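Side-chain contact in vacuolar protein-sorting-associated protein 25 (Homo sapiens, PDB 3HTU), which serves as a subunit of the ESCRT-II complex, which is required for forming multivesicular bodies and sorting endosomal cargo into them: residues Tyr15-Arg20 with Glu42-Leu47. Residues are numbered along the deposited sequence; the frame is centred on the assembly and turned at random.
Sequences YQWVSR and EEFHGL
Trp17, in the last turn of helix 7-19, meets Glu42 and Phe44 of the loop between helices 30-35 and 49-61, where the backbones come nearest at Trp17 CA and Glu42 CA, 8.1 Å apart. This is the C-terminal winged-helix domain of VPS25, and the contact joins its first helix to the loop that precedes its third. A type I turn from Glu42 to His45, closed by His45 N on Glu42 O (3.1 Å), runs into a type II turn from Phe44 to Leu47; Gly46 takes the positive phi of the second turn. No hydrogen bond crosses between the segments. Trp17 CB points toward the loop, and with CG anti to the backbone N (chi1 177°) the indole is set beside Glu42 and Phe44. Phe44 turns its edge to the face of the five-membered ring in an offset edge-to-face pair, centroids 5.7 Å apart and planes at 74°. Trp10 and Ile14 of the same first helix also touch Phe44, which is buried, while Leu33 of helix 30-35 reaches Trp17. The Glu42 chain bends at chi2 and brings its CG to 3.6 Å from Trp17 CD1. Cutting Trp17 back to alanine would probably rob the Phe44 edge of its aromatic partner and the Glu42 chain of the indole it lies against. One face of the Phe44 ring is covered near its rim by Glu42 CB, and Trp17 CB lies in the ring plane, 3.7 Å from Phe44 CZ. The Glu42 carboxylate, tilted 58° from the indole, sets OE1 at the indole edge, 3.2 Å from Trp17 CD1.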
loop_
_atom_site.group_PDB
_atom_site.type_symbol
_atom_site.label_atom_id
_atom_site.label_comp_id
_atom_site.label_asym_id
_atom_site.label_seq_id
_atom_site.Cartn_x
_atom_site.Cartn_y
_atom_site.Cartn_z
ATOM N N TYR A 15 10.379 2.386 -0.101
ATOM C CA TYR A 15 11.120 1.241 0.416
ATOM C C TYR A 15 11.915 1.637 1.653
ATOM O O TYR A 15 12.085 0.843 2.573
ATOM C CB TYR A 15 12.031 0.654 -0.659
ATOM C CG TYR A 15 12.703 -0.618 -0.213
ATOM C CD1 TYR A 15 12.035 -1.839 -0.278
ATOM C CD2 TYR A 15 13.988 -0.599 0.303
ATOM C CE1 TYR A 15 12.630 -2.999 0.157
ATOM C CE2 TYR A 15 14.601 -1.766 0.735
ATOM C CZ TYR A 15 13.917 -2.964 0.651
ATOM O OH TYR A 15 14.508 -4.135 1.071
ATOM N N GLN A 16 12.399 2.878 1.647
ATOM C CA GLN A 16 13.005 3.510 2.803
ATOM C C GLN A 16 12.037 3.484 3.995
ATOM O O GLN A 16 12.444 3.172 5.105
ATOM C CB GLN A 16 13.357 4.952 2.435
ATOM C CG GLN A 16 14.757 5.399 2.766
ATOM C CD GLN A 16 15.116 6.729 2.099
ATOM O OE1 GLN A 16 16.195 6.874 1.516
ATOM N NE2 GLN A 16 14.214 7.706 2.180
ATOM N N TRP A 17 10.757 3.800 3.760
ATOM C CA TRP A 17 9.769 3.877 4.843
ATOM C C TRP A 17 9.393 2.504 5.411
ATOM O O TRP A 17 9.184 2.360 6.620
ATOM C CB TRP A 17 8.493 4.630 4.406
ATOM C CG TRP A 17 7.475 4.623 5.491
ATOM C CD1 TRP A 17 7.415 5.474 6.557
ATOM C CD2 TRP A 17 6.418 3.666 5.680
ATOM N NE1 TRP A 17 6.373 5.128 7.381
ATOM C CE2 TRP A 17 5.743 4.023 6.868
ATOM C CE3 TRP A 17 5.968 2.553 4.952
ATOM C CZ2 TRP A 17 4.640 3.310 7.350
ATOM C CZ3 TRP A 17 4.866 1.845 5.428
ATOM C CH2 TRP A 17 4.217 2.226 6.617
ATOM N N VAL A 18 9.280 1.511 4.535
ATOM C CA VAL A 18 8.953 0.147 4.952
ATOM C C VAL A 18 10.055 -0.390 5.866
ATOM O O VAL A 18 9.767 -1.057 6.857
ATOM C CB VAL A 18 8.748 -0.812 3.745
ATOM C CG1 VAL A 18 8.460 -2.236 4.222
ATOM C CG2 VAL A 18 7.623 -0.316 2.832
ATOM N N SER A 19 11.304 -0.077 5.528
ATOM C CA SER A 19 12.468 -0.509 6.308
ATOM C C SER A 19 12.636 0.315 7.589
ATOM O O SER A 19 12.565 -0.231 8.696
ATOM C CB SER A 19 13.739 -0.450 5.457
ATOM O OG SER A 19 13.640 -1.296 4.322
ATOM N N ARG A 20 12.851 1.623 7.432
ATOM C CA ARG A 20 12.986 2.536 8.568
ATOM C C ARG A 20 11.669 2.673 9.328
ATOM O O ARG A 20 10.763 3.388 8.883
ATOM C CB ARG A 20 13.436 3.933 8.116
ATOM C CG ARG A 20 14.733 4.007 7.331
ATOM C CD ARG A 20 14.979 5.441 6.882
ATOM N NE ARG A 20 16.196 5.581 6.084
ATOM C CZ ARG A 20 16.660 6.734 5.605
ATOM N NH1 ARG A 20 16.010 7.872 5.831
ATOM N NH2 ARG A 20 17.781 6.750 4.893
ATOM N N GLU A 42 4.179 10.816 5.413
ATOM C CA GLU A 42 5.207 10.521 4.408
ATOM C C GLU A 42 4.999 11.238 3.076
ATOM O O GLU A 42 3.870 11.588 2.709
ATOM C CB GLU A 42 5.339 9.008 4.191
ATOM C CG GLU A 42 6.711 8.433 4.551
ATOM C CD GLU A 42 7.162 8.745 5.974
ATOM O OE1 GLU A 42 8.349 8.479 6.275
ATOM O OE2 GLU A 42 6.346 9.242 6.794
ATOM N N GLU A 43 6.101 11.421 2.353
ATOM C CA GLU A 43 6.103 12.113 1.058
ATOM C C GLU A 43 5.222 11.443 -0.002
ATOM O O GLU A 43 4.777 12.108 -0.949
ATOM C CB GLU A 43 7.542 12.278 0.546
ATOM C CG GLU A 43 8.491 12.985 1.547
ATOM C CD GLU A 43 9.966 12.852 1.189
ATOM O OE1 GLU A 43 10.409 13.501 0.216
ATOM O OE2 GLU A 43 10.688 12.112 1.894
ATOM N N PHE A 44 4.956 10.145 0.170
ATOM C CA PHE A 44 4.140 9.383 -0.784
ATOM C C PHE A 44 2.658 9.236 -0.414
ATOM O O PHE A 44 1.893 8.624 -1.158
ATOM C CB PHE A 44 4.781 8.020 -1.128
ATOM C CG PHE A 44 5.078 7.146 0.066
ATOM C CD1 PHE A 44 4.102 6.313 0.598
ATOM C CD2 PHE A 44 6.346 7.130 0.625
ATOM C CE1 PHE A 44 4.380 5.489 1.683
ATOM C CE2 PHE A 44 6.637 6.318 1.714
ATOM C CZ PHE A 44 5.649 5.498 2.250
ATOM N N HIS A 45 2.233 9.808 0.710
ATOM C CA HIS A 45 0.808 9.816 1.009
ATOM C C HIS A 45 0.096 10.617 -0.083
ATOM O O HIS A 45 0.673 11.539 -0.643
ATOM C CB HIS A 45 0.533 10.395 2.391
ATOM C CG HIS A 45 -0.665 9.800 3.060
ATOM N ND1 HIS A 45 -1.925 10.348 2.953
ATOM C CD2 HIS A 45 -0.797 8.695 3.832
ATOM C CE1 HIS A 45 -2.780 9.612 3.642
ATOM N NE2 HIS A 45 -2.121 8.600 4.184
ATOM N N GLY A 46 -1.129 10.232 -0.422
ATOM C CA GLY A 46 -1.853 10.896 -1.506
ATOM C C GLY A 46 -1.369 10.577 -2.916
ATOM O O GLY A 46 -2.053 10.903 -3.887
ATOM N N LEU A 47 -0.199 9.945 -3.043
ATOM C CA LEU A 47 0.300 9.485 -4.349
ATOM C C LEU A 47 -0.786 8.679 -5.052
ATOM O O LEU A 47 -1.418 7.831 -4.425
ATOM C CB LEU A 47 1.547 8.611 -4.181
ATOM C CG LEU A 47 2.762 8.691 -5.119
ATOM C CD1 LEU A 47 3.351 7.301 -5.347
ATOM C CD2 LEU A 47 2.474 9.378 -6.446
#